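Local coordinates for protein neurotoxin (PDB 1ZB7) that cleaves synaptobrevins (VAMP1, VAMP2 and VAMP3) as the zinc endopeptidase light chain of botulinum neurotoxin type G, acting in the host-cell cytosol, at residues D18-E23 / R42-P47; D114-L119 / M155-I160; D127-N132 / I314-Y319. All coordinates share one frame; numbering follows the deposited sequence.

Contact 1 (D18-E23 / R42-P47); sequences DIIMME and RIWIVP
Trp44 reaches from strand 43-46 toward strand 19-23, and Ile20 and Met22 lie over the same face of its indole. They divide that face between them: Ile20 CD1 stands over the six-membered ring, 4.0 Å from its centroid and 28° off the normal, while Met22 CE is over the five-membered ring at 4.1 Å from its centroid. Both are CH-pi contacts. With chi1 of 69°, Ile20 CG1 sits between its own backbone N and carbonyl carbon, and this turns the branch across the far end of the indole, where CG1 comes within 3.5 Å of Trp44 CZ3. Met22 starts from the same kind of torsion but bends again at its outer bonds, which brings its sulfur obliquely against Val46, Met22 SD to Val46 CG2 3.9 Å, and folds the methyl back onto the tryptophan. The carbonyl of Asp18 comes up obliquely, with O 3.6 Å from Trp44 CZ3. No hydrogen bond joins the two segments, whose strands run at 73° to each other. Strand 34-38 lies between them in the mixed sheet, and its Ala36 touches both Met22 and Val46; Val46 also meets strand 158-161, while Ile45 packs against Phe88 and Leu89 of helix 82-99.

Contact 2 (D114-L119 / M155-I160); sequences DAIPYL and MTNLII
The carboxamide of Asn157 is the flat group here, and the chain leaving helix 103-114 wraps round it. On one side of the amide plane, above it but displaced past its rim, are Pro117 CD, 3.4 Å from Asn157 OD1, and the carbonyl group of Ala115, whose carbon is 3.6 Å from Asn157 ND2. Ile116 CG1 instead approaches almost level with the amide, also 3.6 Å from OD1. The wrapping chain is an inverse gamma turn centred on Ala115, followed by the extended run through Pro117. Asn157 CG lies anti to its carbonyl carbon (chi1 -70°), which carries the amide up to this turn.

No hydrogen bond crosses between the segments, yet both polar ends of the buried amide are engaged elsewhere. OD1 accepts from Arg42 NH1, which comes from the side of the plane away from Pro117, and ND2 donates to Ile112 O in the last turn of helix 103-114. Together the two bonds hold the amide in its rotation; the one from ND2 ties that helix to the residue just before strand 158-161, and the one to OD1 links it to Arg42, just before strand 43-46. Ala115 and Asn157 both touch Leu239, the last residue of helix 224-239, which carries the HExxH motif of this zinc protease. The carbonyls of Ile116 and Pro117 face helix 316-327, bonding to Lys326 and Tyr323.

Further along, the contact is apolar. The thioether of Met155 bends at its last torsion (chi3 36°) and meets Leu119 at about a right angle, with CE 3.9 Å and SD 4.1 Å from Leu119 CD2.

Contact 3 (D127-N132 / I314-Y319); sequences DKFAAN and IDISLY
Asp315 OD2 accepts the N-H of Leu318 at 2.9 Å, nearly along the carboxylate C-O axis and with an angle of 156° at the hydrogen. Asp315 is the N-cap residue of helix 316-327, and the first turn closed by this capping bond receives Phe129 from the short strand 128-129. The phenyl group enters with its edge toward the helix: Ile316 O lies near the ring plane, 3.6 Å from Phe129 CE2. Next to it Ile316 CD1 touches Phe129 CD2, also at 3.6 Å, and its CG2 lies near CE2. One turn of helix on, Tyr319 meets the ring through its CB rather than its own ring, 3.7 Å from CE2 and oblique to the phenyl plane.

Strand 128-129 pairs in parallel with strand 308-309, and Ala309 of that strand touches both Ile314 and Ile316. The contact thus joins the helix start to this two-stranded sheet near the surface. Phe129 is its buried centre, whereas its partners are partly exposed. With chi1 at -62°, Ile314 CG2 is anti to the backbone N and CG1 anti to the carbonyl carbon, sending the branches apart: CG2 lies obliquely 4.2 Å from Phe129 CD2, while CD1 meets Ala131, 3.9 Å from its CB.

How the contacts relate
Contacts 1 and 2 have centres 13 Å apart and meet in the mixed sheet, where strands 43-46 and 158-161 are parallel neighbours. Contact 1 closes along the chain before contact 2 opens. Contacts 2 and 3, with centres 14 Å apart, instead alternate in sequence, and segments 114-119 and 127-132 are joined by a probable backbone hydrogen bond, Leu119 O to Ala130 N at 2.9 Å. Leu119 also packs on Phe129 and Tyr319. Contacts 1 and 3 do not touch, their centres lying 24 Å apart. The three thus run from the buried sheet, through the loop after helix 103-114, to the protein surface, all within the zinc-protease family region of the light chain.

Contact 1 (D18-E23 / R42-P47)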
ATOM      1  N   ASP A  18      -5.435  38.125 -22.226  1.00 41.00           N
ATOM      2  CA  ASP A  18      -5.568  37.248 -21.069  1.00 41.09           C
ATOM      3  C   ASP A  18      -6.973  36.644 -20.977  1.00 40.06           C
ATOM      4  O   ASP A  18      -7.234  35.806 -20.143  1.00 39.92           O
ATOM      5  CB  ASP A  18      -5.099  37.953 -19.789  1.00 41.48           C
ATOM      6  CG  ASP A  18      -5.907  39.215 -19.481  1.00 41.98           C
ATOM      7  OD1 ASP A  18      -6.881  39.585 -20.195  1.00 46.79           O
ATOM      8  OD2 ASP A  18      -5.609  39.829 -18.467  1.00 44.33           O
ATOM      9  N   ILE A  19      -7.834  37.034 -21.900  1.00 40.06           N
ATOM     10  CA  ILE A  19      -9.131  36.388 -22.086  1.00 40.53           C
ATOM     11  C   ILE A  19      -9.241  36.048 -23.568  1.00 40.34           C
ATOM     12  O   ILE A  19      -9.268  36.950 -24.421  1.00 41.38           O
ATOM     13  CB  ILE A  19     -10.334  37.246 -21.597  1.00 39.10           C
ATOM     14  CG1 ILE A  19     -10.144  37.610 -20.131  1.00 40.65           C
ATOM     15  CG2 ILE A  19     -11.607  36.447 -21.769  1.00 39.30           C
ATOM     16  CD1 ILE A  19     -11.134  38.587 -19.521  1.00 39.37           C
ATOM     17  N   ILE A  20      -9.201  34.756 -23.862  1.00 39.48           N
ATOM     18  CA  ILE A  20      -9.074  34.275 -25.214  1.00 38.69           C
ATOM     19  C   ILE A  20      -9.951  33.049 -25.481  1.00 38.95           C
ATOM     20  O   ILE A  20     -10.519  32.408 -24.533  1.00 38.86           O
ATOM     21  CB  ILE A  20      -7.519  33.883 -25.552  1.00 39.16           C
ATOM     22  CG1 ILE A  20      -7.104  32.634 -24.743  1.00 39.44           C
ATOM     23  CG2 ILE A  20      -6.530  34.992 -25.269  1.00 39.46           C
ATOM     24  CD1 ILE A  20      -5.714  31.961 -25.257  1.00 41.83           C
ATOM     25  N   MET A  21     -10.053  32.736 -26.778  1.00 39.73           N
ATOM     26  CA  MET A  21     -10.528  31.478 -27.338  1.00 40.94           C
ATOM     27  C   MET A  21      -9.347  30.600 -27.667  1.00 41.71           C
ATOM     28  O   MET A  21      -8.416  31.015 -28.324  1.00 41.87           O
ATOM     29  CB  MET A  21     -11.387  31.718 -28.573  1.00 41.80           C
ATOM     30  CG  MET A  21     -12.685  32.523 -28.292  1.00 42.62           C
ATOM     31  SD  MET A  21     -13.729  31.899 -26.928  1.00 45.86           S
ATOM     32  CE  MET A  21     -14.551  30.499 -27.687  1.00 43.22           C
ATOM     33  N   MET A  22      -9.365  29.384 -27.164  1.00 42.75           N
ATOM     34  CA  MET A  22      -8.255  28.502 -27.309  1.00 44.22           C
ATOM     35  C   MET A  22      -8.689  27.073 -27.593  1.00 43.66           C
ATOM     36  O   MET A  22      -9.727  26.640 -27.184  1.00 42.64           O
ATOM     37  CB  MET A  22      -7.311  28.537 -26.068  1.00 44.96           C
ATOM     38  CG  MET A  22      -7.913  28.015 -24.818  1.00 45.67           C
ATOM     39  SD  MET A  22      -6.841  27.171 -23.686  1.00 50.07           S
ATOM     40  CE  MET A  22      -5.762  28.517 -23.100  1.00 46.36           C
ATOM     41  N   GLU A  23      -7.847  26.370 -28.320  1.00 46.24           N
ATOM     42  CA  GLU A  23      -8.087  25.015 -28.718  1.00 49.27           C
ATOM     43  C   GLU A  23      -6.895  24.211 -28.190  1.00 50.48           C
ATOM     44  O   GLU A  23      -5.852  24.216 -28.756  1.00 48.14           O
ATOM     45  CB  GLU A  23      -8.239  25.019 -30.222  1.00 49.84           C
ATOM     46  CG  GLU A  23      -8.999  23.909 -30.780  1.00 55.05           C
ATOM     47  CD  GLU A  23      -8.102  22.790 -31.110  1.00 61.24           C
ATOM     48  OE1 GLU A  23      -7.548  22.855 -32.250  1.00 70.18           O
ATOM     49  OE2 GLU A  23      -7.939  21.909 -30.205  1.00 64.82           O
ATOM     50  N   ARG A  42       1.437  32.141 -17.825  1.00 43.96           N
ATOM     51  CA  ARG A  42       1.553  30.811 -18.317  1.00 45.53           C
ATOM     52  C   ARG A  42       0.537  29.780 -17.750  1.00 42.40           C
ATOM     53  O   ARG A  42       0.595  28.648 -18.111  1.00 41.68           O
ATOM     54  CB  ARG A  42       3.021  30.378 -18.173  1.00 47.03           C
ATOM     55  CG  ARG A  42       3.861  31.300 -19.108  1.00 49.63           C
ATOM     56  CD  ARG A  42       5.073  30.646 -19.540  1.00 56.32           C
ATOM     57  NE  ARG A  42       5.336  30.841 -20.968  1.00 62.45           N
ATOM     58  CZ  ARG A  42       5.421  29.887 -21.927  1.00 64.79           C
ATOM     59  NH1 ARG A  42       5.196  28.515 -21.779  1.00 55.72           N
ATOM     60  NH2 ARG A  42       5.752  30.351 -23.109  1.00 67.64           N
ATOM     61  N   ILE A  43      -0.413  30.264 -16.960  1.00 40.76           N
ATOM     62  CA  ILE A  43      -1.440  29.449 -16.274  1.00 42.36           C
ATOM     63  C   ILE A  43      -2.873  29.964 -16.589  1.00 41.89           C
ATOM     64  O   ILE A  43      -3.246  31.102 -16.247  1.00 42.98           O
ATOM     65  CB  ILE A  43      -1.207  29.463 -14.743  1.00 41.86           C
ATOM     66  CG1 ILE A  43       0.224  29.051 -14.397  1.00 41.05           C
ATOM     67  CG2 ILE A  43      -2.218  28.592 -14.085  1.00 44.12           C
ATOM     68  CD1 ILE A  43       0.503  28.985 -12.851  1.00 46.04           C
ATOM     69  N   TRP A  44      -3.641  29.103 -17.221  1.00 40.92           N
ATOM     70  CA  TRP A  44      -4.922  29.396 -17.773  1.00 39.48           C
ATOM     71  C   TRP A  44      -6.003  28.551 -17.053  1.00 39.22           C
ATOM     72  O   TRP A  44      -5.773  27.390 -16.755  1.00 38.74           O
ATOM     73  CB  TRP A  44      -4.930  29.054 -19.269  1.00 37.61           C
ATOM     74  CG  TRP A  44      -4.022  29.963 -20.036  1.00 39.84           C
ATOM     75  CD1 TRP A  44      -2.587  29.835 -20.231  1.00 37.94           C
ATOM     76  CD2 TRP A  44      -4.384  31.135 -20.747  1.00 37.82           C
ATOM     77  NE1 TRP A  44      -2.165  30.819 -20.992  1.00 38.79           N
ATOM     78  CE2 TRP A  44      -3.192  31.640 -21.344  1.00 39.62           C
ATOM     79  CE3 TRP A  44      -5.586  31.801 -20.955  1.00 38.68           C
ATOM     80  CZ2 TRP A  44      -3.167  32.803 -22.094  1.00 41.47           C
ATOM     81  CZ3 TRP A  44      -5.570  32.988 -21.668  1.00 40.85           C
ATOM     82  CH2 TRP A  44      -4.376  33.469 -22.262  1.00 41.62           C
ATOM     83  N   ILE A  45      -7.143  29.188 -16.745  1.00 39.30           N
ATOM     84  CA  ILE A  45      -8.380  28.514 -16.338  1.00 39.14           C
ATOM     85  C   ILE A  45      -9.388  28.473 -17.508  1.00 38.13           C
ATOM     86  O   ILE A  45      -9.715  29.445 -18.103  1.00 38.50           O
ATOM     87  CB  ILE A  45      -9.042  29.187 -15.157  1.00 38.57           C
ATOM     88  CG1 ILE A  45      -8.047  29.475 -14.040  1.00 38.17           C
ATOM     89  CG2 ILE A  45     -10.215  28.365 -14.658  1.00 40.41           C
ATOM     90  CD1 ILE A  45      -7.263  28.279 -13.539  1.00 38.06           C
ATOM     91  N   VAL A  46      -9.848  27.292 -17.789  1.00 40.13           N
ATOM     92  CA  VAL A  46     -10.875  27.002 -18.760  1.00 42.10           C
ATOM     93  C   VAL A  46     -12.071  26.385 -17.992  1.00 40.63           C
ATOM     94  O   VAL A  46     -12.060  25.209 -17.662  1.00 40.93           O
ATOM     95  CB  VAL A  46     -10.420  26.071 -19.868  1.00 42.40           C
ATOM     96  CG1 VAL A  46     -11.461  25.972 -20.951  1.00 44.47           C
ATOM     97  CG2 VAL A  46      -9.108  26.567 -20.523  1.00 44.07           C
ATOM     98  N   PRO A  47     -13.047  27.194 -17.659  1.00 41.57           N
ATOM     99  CA  PRO A  47     -14.215  26.725 -16.851  1.00 45.01           C
ATOM    100  C   PRO A  47     -15.242  25.955 -17.662  1.00 45.59           C
ATOM    101  O   PRO A  47     -16.324  26.410 -17.855  1.00 46.02           O
ATOM    102  CB  PRO A  47     -14.803  28.026 -16.272  1.00 43.51           C
ATOM    103  CG  PRO A  47     -13.973  29.070 -16.704  1.00 43.44           C
ATOM    104  CD  PRO A  47     -13.155  28.631 -17.881  1.00 42.74           C
TER

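Contact 2 (D114-L119 / M155-I160)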
ATOM      1  N   ASP A 114       8.063  29.843 -14.132  1.00 42.04           N
ATOM      2  CA  ASP A 114       9.342  29.748 -14.785  1.00 43.65           C
ATOM      3  C   ASP A 114       9.688  28.477 -15.558  1.00 43.16           C
ATOM      4  O   ASP A 114      10.717  28.482 -16.317  1.00 45.10           O
ATOM      5  CB  ASP A 114      10.473  30.028 -13.751  1.00 43.69           C
ATOM      6  CG  ASP A 114      10.519  31.468 -13.343  1.00 50.51           C
ATOM      7  OD1 ASP A 114       9.789  32.357 -13.947  1.00 54.79           O
ATOM      8  OD2 ASP A 114      11.277  31.718 -12.379  1.00 57.49           O
ATOM      9  N   ALA A 115       8.963  27.381 -15.363  1.00 42.47           N
ATOM     10  CA  ALA A 115       9.388  26.070 -15.891  1.00 41.34           C
ATOM     11  C   ALA A 115       8.798  25.792 -17.244  1.00 41.48           C
ATOM     12  O   ALA A 115       8.123  24.809 -17.469  1.00 41.45           O
ATOM     13  CB  ALA A 115       9.101  24.957 -14.928  1.00 42.24           C
ATOM     14  N   ILE A 116       9.094  26.696 -18.172  1.00 43.24           N
ATOM     15  CA  ILE A 116       8.693  26.593 -19.567  1.00 43.59           C
ATOM     16  C   ILE A 116       9.190  25.281 -20.138  1.00 41.91           C
ATOM     17  O   ILE A 116      10.334  24.932 -19.939  1.00 42.22           O
ATOM     18  CB  ILE A 116       9.211  27.861 -20.279  1.00 45.07           C
ATOM     19  CG1 ILE A 116       8.223  28.968 -20.114  1.00 47.27           C
ATOM     20  CG2 ILE A 116       9.585  27.734 -21.738  1.00 49.80           C
ATOM     21  CD1 ILE A 116       8.620  29.771 -18.989  1.00 54.25           C
ATOM     22  N   PRO A 117       8.321  24.532 -20.800  1.00 39.90           N
ATOM     23  CA  PRO A 117       8.767  23.359 -21.557  1.00 40.21           C
ATOM     24  C   PRO A 117       9.854  23.720 -22.588  1.00 39.77           C
ATOM     25  O   PRO A 117       9.908  24.856 -23.106  1.00 38.06           O
ATOM     26  CB  PRO A 117       7.489  22.830 -22.245  1.00 40.22           C
ATOM     27  CG  PRO A 117       6.386  23.748 -21.768  1.00 41.04           C
ATOM     28  CD  PRO A 117       6.866  24.734 -20.833  1.00 40.59           C
ATOM     29  N   TYR A 118      10.780  22.782 -22.789  1.00 38.56           N
ATOM     30  CA  TYR A 118      11.732  22.858 -23.839  1.00 37.13           C
ATOM     31  C   TYR A 118      11.017  22.926 -25.185  1.00 37.46           C
ATOM     32  O   TYR A 118      10.008  22.251 -25.432  1.00 38.85           O
ATOM     33  CB  TYR A 118      12.697  21.678 -23.727  1.00 37.48           C
ATOM     34  CG  TYR A 118      13.912  21.766 -24.656  1.00 35.48           C
ATOM     35  CD1 TYR A 118      15.075  22.405 -24.226  1.00 35.87           C
ATOM     36  CD2 TYR A 118      13.877  21.241 -25.949  1.00 34.80           C
ATOM     37  CE1 TYR A 118      16.228  22.506 -25.085  1.00 40.22           C
ATOM     38  CE2 TYR A 118      15.036  21.350 -26.821  1.00 38.96           C
ATOM     39  CZ  TYR A 118      16.187  22.000 -26.359  1.00 35.91           C
ATOM     40  OH  TYR A 118      17.298  22.186 -27.137  1.00 42.02           O
ATOM     41  N   LEU A 119      11.525  23.787 -26.072  1.00 38.65           N
ATOM     42  CA  LEU A 119      11.088  23.858 -27.497  1.00 38.98           C
ATOM     43  C   LEU A 119      11.517  22.651 -28.349  1.00 38.42           C
ATOM     44  O   LEU A 119      12.357  22.742 -29.215  1.00 40.48           O
ATOM     45  CB  LEU A 119      11.535  25.172 -28.111  1.00 38.07           C
ATOM     46  CG  LEU A 119      11.248  26.433 -27.326  1.00 38.29           C
ATOM     47  CD1 LEU A 119      11.626  27.615 -28.084  1.00 41.91           C
ATOM     48  CD2 LEU A 119       9.725  26.573 -26.900  1.00 42.16           C
ATOM     49  N   MET A 155       2.087  29.370 -26.360  1.00 41.79           N
ATOM     50  CA  MET A 155       2.813  28.561 -25.427  1.00 42.21           C
ATOM     51  C   MET A 155       2.267  28.787 -23.999  1.00 42.31           C
ATOM     52  O   MET A 155       2.046  29.925 -23.590  1.00 42.45           O
ATOM     53  CB  MET A 155       4.267  28.907 -25.534  1.00 42.22           C
ATOM     54  CG  MET A 155       4.914  28.561 -26.924  1.00 46.02           C
ATOM     55  SD  MET A 155       6.593  29.267 -27.157  1.00 56.95           S
ATOM     56  CE  MET A 155       7.177  29.073 -25.387  1.00 59.29           C
ATOM     57  N   THR A 156       2.030  27.700 -23.258  1.00 40.99           N
ATOM     58  CA  THR A 156       1.510  27.764 -21.947  1.00 40.58           C
ATOM     59  C   THR A 156       2.267  26.762 -21.078  1.00 40.01           C
ATOM     60  O   THR A 156       2.800  25.802 -21.602  1.00 38.55           O
ATOM     61  CB  THR A 156      -0.058  27.350 -21.938  1.00 40.63           C
ATOM     62  OG1 THR A 156      -0.233  25.965 -22.251  1.00 42.43           O
ATOM     63  CG2 THR A 156      -0.850  28.093 -22.957  1.00 40.20           C
ATOM     64  N   ASN A 157       2.217  26.907 -19.751  1.00 38.84           N
ATOM     65  CA  ASN A 157       2.754  25.874 -18.832  1.00 38.49           C
ATOM     66  C   ASN A 157       1.663  24.928 -18.254  1.00 40.05           C
ATOM     67  O   ASN A 157       1.873  23.730 -18.120  1.00 41.43           O
ATOM     68  CB  ASN A 157       3.551  26.539 -17.697  1.00 36.76           C
ATOM     69  CG  ASN A 157       4.850  27.157 -18.166  1.00 39.09           C
ATOM     70  OD1 ASN A 157       5.137  27.273 -19.375  1.00 36.41           O
ATOM     71  ND2 ASN A 157       5.671  27.505 -17.217  1.00 37.45           N
ATOM     72  N   LEU A 158       0.506  25.520 -17.905  1.00 41.45           N
ATOM     73  CA  LEU A 158      -0.603  24.909 -17.230  1.00 40.33           C
ATOM     74  C   LEU A 158      -1.945  25.452 -17.719  1.00 41.20           C
ATOM     75  O   LEU A 158      -2.168  26.696 -17.748  1.00 41.57           O
ATOM     76  CB  LEU A 158      -0.487  25.099 -15.711  1.00 39.73           C
ATOM     77  CG  LEU A 158      -1.580  24.426 -14.868  1.00 41.46           C
ATOM     78  CD1 LEU A 158      -1.701  22.907 -15.100  1.00 41.99           C
ATOM     79  CD2 LEU A 158      -1.361  24.756 -13.422  1.00 43.45           C
ATOM     80  N   ILE A 159      -2.796  24.506 -18.167  1.00 41.75           N
ATOM     81  CA  ILE A 159      -4.196  24.705 -18.442  1.00 41.99           C
ATOM     82  C   ILE A 159      -5.085  23.829 -17.474  1.00 42.23           C
ATOM     83  O   ILE A 159      -4.903  22.609 -17.362  1.00 41.40           O
ATOM     84  CB  ILE A 159      -4.544  24.497 -19.930  1.00 42.25           C
ATOM     85  CG1 ILE A 159      -3.711  25.370 -20.813  1.00 41.91           C
ATOM     86  CG2 ILE A 159      -6.032  24.790 -20.181  1.00 43.10           C
ATOM     87  CD1 ILE A 159      -3.675  24.922 -22.248  1.00 45.96           C
ATOM     88  N   ILE A 160      -5.956  24.528 -16.710  1.00 41.76           N
ATOM     89  CA  ILE A 160      -6.912  23.911 -15.790  1.00 41.44           C
ATOM     90  C   ILE A 160      -8.307  23.948 -16.351  1.00 40.56           C
ATOM     91  O   ILE A 160      -8.927  25.004 -16.484  1.00 40.91           O
ATOM     92  CB  ILE A 160      -6.849  24.524 -14.379  1.00 41.79           C
ATOM     93  CG1 ILE A 160      -5.398  24.468 -13.884  1.00 41.58           C
ATOM     94  CG2 ILE A 160      -7.843  23.763 -13.409  1.00 43.10           C
ATOM     95  CD1 ILE A 160      -5.167  24.960 -12.477  1.00 43.70           C
TER

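Contact 3 (D127-N132 / I314-Y319)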
ATOM      1  N   ASP A 127      19.728  20.070 -33.040  1.00 42.61           N
ATOM      2  CA  ASP A 127      20.262  21.344 -33.385  1.00 42.83           C
ATOM      3  C   ASP A 127      19.218  22.469 -33.639  1.00 42.42           C
ATOM      4  O   ASP A 127      19.614  23.607 -33.967  1.00 38.00           O
ATOM      5  CB  ASP A 127      21.270  21.199 -34.490  1.00 41.40           C
ATOM      6  CG  ASP A 127      20.654  21.011 -35.897  1.00 45.64           C
ATOM      7  OD1 ASP A 127      19.519  20.537 -36.044  1.00 48.14           O
ATOM      8  OD2 ASP A 127      21.414  21.259 -36.900  1.00 48.70           O
ATOM      9  N   LYS A 128      17.943  22.139 -33.432  1.00 42.16           N
ATOM     10  CA  LYS A 128      16.864  23.141 -33.498  1.00 43.79           C
ATOM     11  C   LYS A 128      15.910  23.260 -32.265  1.00 41.69           C
ATOM     12  O   LYS A 128      15.868  22.388 -31.428  1.00 42.89           O
ATOM     13  CB  LYS A 128      16.002  22.965 -34.750  1.00 45.47           C
ATOM     14  CG  LYS A 128      16.588  23.567 -35.939  1.00 48.71           C
ATOM     15  CD  LYS A 128      15.830  23.241 -37.200  1.00 55.52           C
ATOM     16  CE  LYS A 128      16.578  23.660 -38.454  1.00 57.07           C
ATOM     17  NZ  LYS A 128      15.958  24.946 -39.004  1.00 63.67           N
ATOM     18  N   PHE A 129      15.364  24.468 -32.115  1.00 40.23           N
ATOM     19  CA  PHE A 129      14.256  24.729 -31.386  1.00 41.75           C
ATOM     20  C   PHE A 129      13.017  24.575 -32.338  1.00 42.92           C
ATOM     21  O   PHE A 129      13.052  25.025 -33.512  1.00 42.52           O
ATOM     22  CB  PHE A 129      14.253  26.101 -30.744  1.00 41.85           C
ATOM     23  CG  PHE A 129      15.228  26.288 -29.540  1.00 41.07           C
ATOM     24  CD1 PHE A 129      15.428  25.284 -28.596  1.00 40.83           C
ATOM     25  CD2 PHE A 129      15.834  27.515 -29.320  1.00 33.52           C
ATOM     26  CE1 PHE A 129      16.228  25.515 -27.453  1.00 41.37           C
ATOM     27  CE2 PHE A 129      16.605  27.736 -28.187  1.00 34.23           C
ATOM     28  CZ  PHE A 129      16.876  26.775 -27.310  1.00 38.78           C
ATOM     29  N   ALA A 130      11.978  23.955 -31.807  1.00 41.05           N
ATOM     30  CA  ALA A 130      10.722  23.717 -32.500  1.00 42.64           C
ATOM     31  C   ALA A 130       9.586  24.063 -31.487  1.00 42.25           C
ATOM     32  O   ALA A 130       9.361  23.333 -30.574  1.00 44.16           O
ATOM     33  CB  ALA A 130      10.638  22.215 -32.962  1.00 41.44           C
ATOM     34  N   ALA A 131       8.958  25.215 -31.630  1.00 42.63           N
ATOM     35  CA  ALA A 131       7.827  25.639 -30.809  1.00 42.80           C
ATOM     36  C   ALA A 131       6.522  25.037 -31.277  1.00 45.13           C
ATOM     37  O   ALA A 131       5.573  24.944 -30.530  1.00 45.33           O
ATOM     38  CB  ALA A 131       7.731  27.140 -30.825  1.00 42.43           C
ATOM     39  N   ASN A 132       6.478  24.609 -32.516  1.00 47.44           N
ATOM     40  CA  ASN A 132       5.255  24.222 -33.133  1.00 51.05           C
ATOM     41  C   ASN A 132       4.980  22.753 -32.917  1.00 50.82           C
ATOM     42  O   ASN A 132       4.700  22.039 -33.890  1.00 53.27           O
ATOM     43  CB  ASN A 132       5.352  24.457 -34.628  1.00 50.74           C
ATOM     44  CG  ASN A 132       6.521  23.651 -35.247  1.00 59.70           C
ATOM     45  OD1 ASN A 132       7.722  24.144 -35.393  1.00 64.07           O
ATOM     46  ND2 ASN A 132       6.200  22.376 -35.591  1.00 67.97           N
ATOM     47  N   ILE A 314      11.503  32.928 -33.145  1.00 48.11           N
ATOM     48  CA  ILE A 314      12.125  32.354 -31.948  1.00 47.20           C
ATOM     49  C   ILE A 314      13.531  32.931 -31.812  1.00 44.00           C
ATOM     50  O   ILE A 314      14.360  32.742 -32.642  1.00 43.46           O
ATOM     51  CB  ILE A 314      12.174  30.785 -31.952  1.00 47.81           C
ATOM     52  CG1 ILE A 314      10.757  30.196 -31.996  1.00 47.97           C
ATOM     53  CG2 ILE A 314      12.921  30.212 -30.707  1.00 48.17           C
ATOM     54  CD1 ILE A 314       9.974  30.378 -30.758  1.00 51.99           C
ATOM     55  N   ASP A 315      13.790  33.623 -30.740  1.00 41.83           N
ATOM     56  CA  ASP A 315      15.094  34.184 -30.498  1.00 41.55           C
ATOM     57  C   ASP A 315      15.858  33.181 -29.665  1.00 41.24           C
ATOM     58  O   ASP A 315      15.556  33.008 -28.503  1.00 40.10           O
ATOM     59  CB  ASP A 315      14.960  35.475 -29.720  1.00 42.26           C
ATOM     60  CG  ASP A 315      16.319  36.143 -29.482  1.00 42.64           C
ATOM     61  OD1 ASP A 315      16.665  37.063 -30.288  1.00 51.18           O
ATOM     62  OD2 ASP A 315      17.049  35.713 -28.572  1.00 39.53           O
ATOM     63  N   ILE A 316      16.823  32.516 -30.292  1.00 40.69           N
ATOM     64  CA  ILE A 316      17.566  31.395 -29.707  1.00 42.77           C
ATOM     65  C   ILE A 316      18.253  31.671 -28.368  1.00 42.62           C
ATOM     66  O   ILE A 316      18.150  30.850 -27.427  1.00 42.26           O
ATOM     67  CB  ILE A 316      18.702  30.940 -30.672  1.00 44.47           C
ATOM     68  CG1 ILE A 316      18.131  30.514 -32.028  1.00 47.35           C
ATOM     69  CG2 ILE A 316      19.426  29.772 -30.127  1.00 48.71           C
ATOM     70  CD1 ILE A 316      16.923  29.721 -31.959  1.00 41.17           C
ATOM     71  N   SER A 317      19.021  32.750 -28.304  1.00 39.97           N
ATOM     72  CA  SER A 317      19.775  33.113 -27.079  1.00 39.96           C
ATOM     73  C   SER A 317      18.852  33.451 -25.940  1.00 39.91           C
ATOM     74  O   SER A 317      19.107  33.177 -24.823  1.00 39.73           O
ATOM     75  CB  SER A 317      20.636  34.360 -27.334  1.00 39.81           C
ATOM     76  OG  SER A 317      21.715  33.947 -28.189  1.00 43.48           O
ATOM     77  N   LEU A 318      17.750  34.088 -26.219  1.00 39.20           N
ATOM     78  CA  LEU A 318      16.805  34.332 -25.181  1.00 40.60           C
ATOM     79  C   LEU A 318      16.308  32.973 -24.523  1.00 40.25           C
ATOM     80  O   LEU A 318      16.290  32.811 -23.333  1.00 39.78           O
ATOM     81  CB  LEU A 318      15.629  35.043 -25.828  1.00 40.81           C
ATOM     82  CG  LEU A 318      14.460  35.279 -24.967  1.00 45.53           C
ATOM     83  CD1 LEU A 318      14.903  35.931 -23.591  1.00 50.51           C
ATOM     84  CD2 LEU A 318      13.579  36.176 -25.718  1.00 50.47           C
ATOM     85  N   TYR A 319      15.940  32.002 -25.349  1.00 39.34           N
ATOM     86  CA  TYR A 319      15.462  30.764 -24.855  1.00 37.74           C
ATOM     87  C   TYR A 319      16.547  29.903 -24.238  1.00 38.12           C
ATOM     88  O   TYR A 319      16.269  29.200 -23.340  1.00 37.73           O
ATOM     89  CB  TYR A 319      14.764  30.010 -25.991  1.00 38.59           C
ATOM     90  CG  TYR A 319      13.360  30.490 -26.119  1.00 38.97           C
ATOM     91  CD1 TYR A 319      13.053  31.496 -27.052  1.00 38.61           C
ATOM     92  CD2 TYR A 319      12.362  29.981 -25.306  1.00 33.13           C
ATOM     93  CE1 TYR A 319      11.746  31.954 -27.149  1.00 41.01           C
ATOM     94  CE2 TYR A 319      11.059  30.415 -25.455  1.00 35.60           C
ATOM     95  CZ  TYR A 319      10.789  31.423 -26.337  1.00 36.66           C
ATOM     96  OH  TYR A 319       9.591  31.945 -26.455  1.00 45.17           O
TER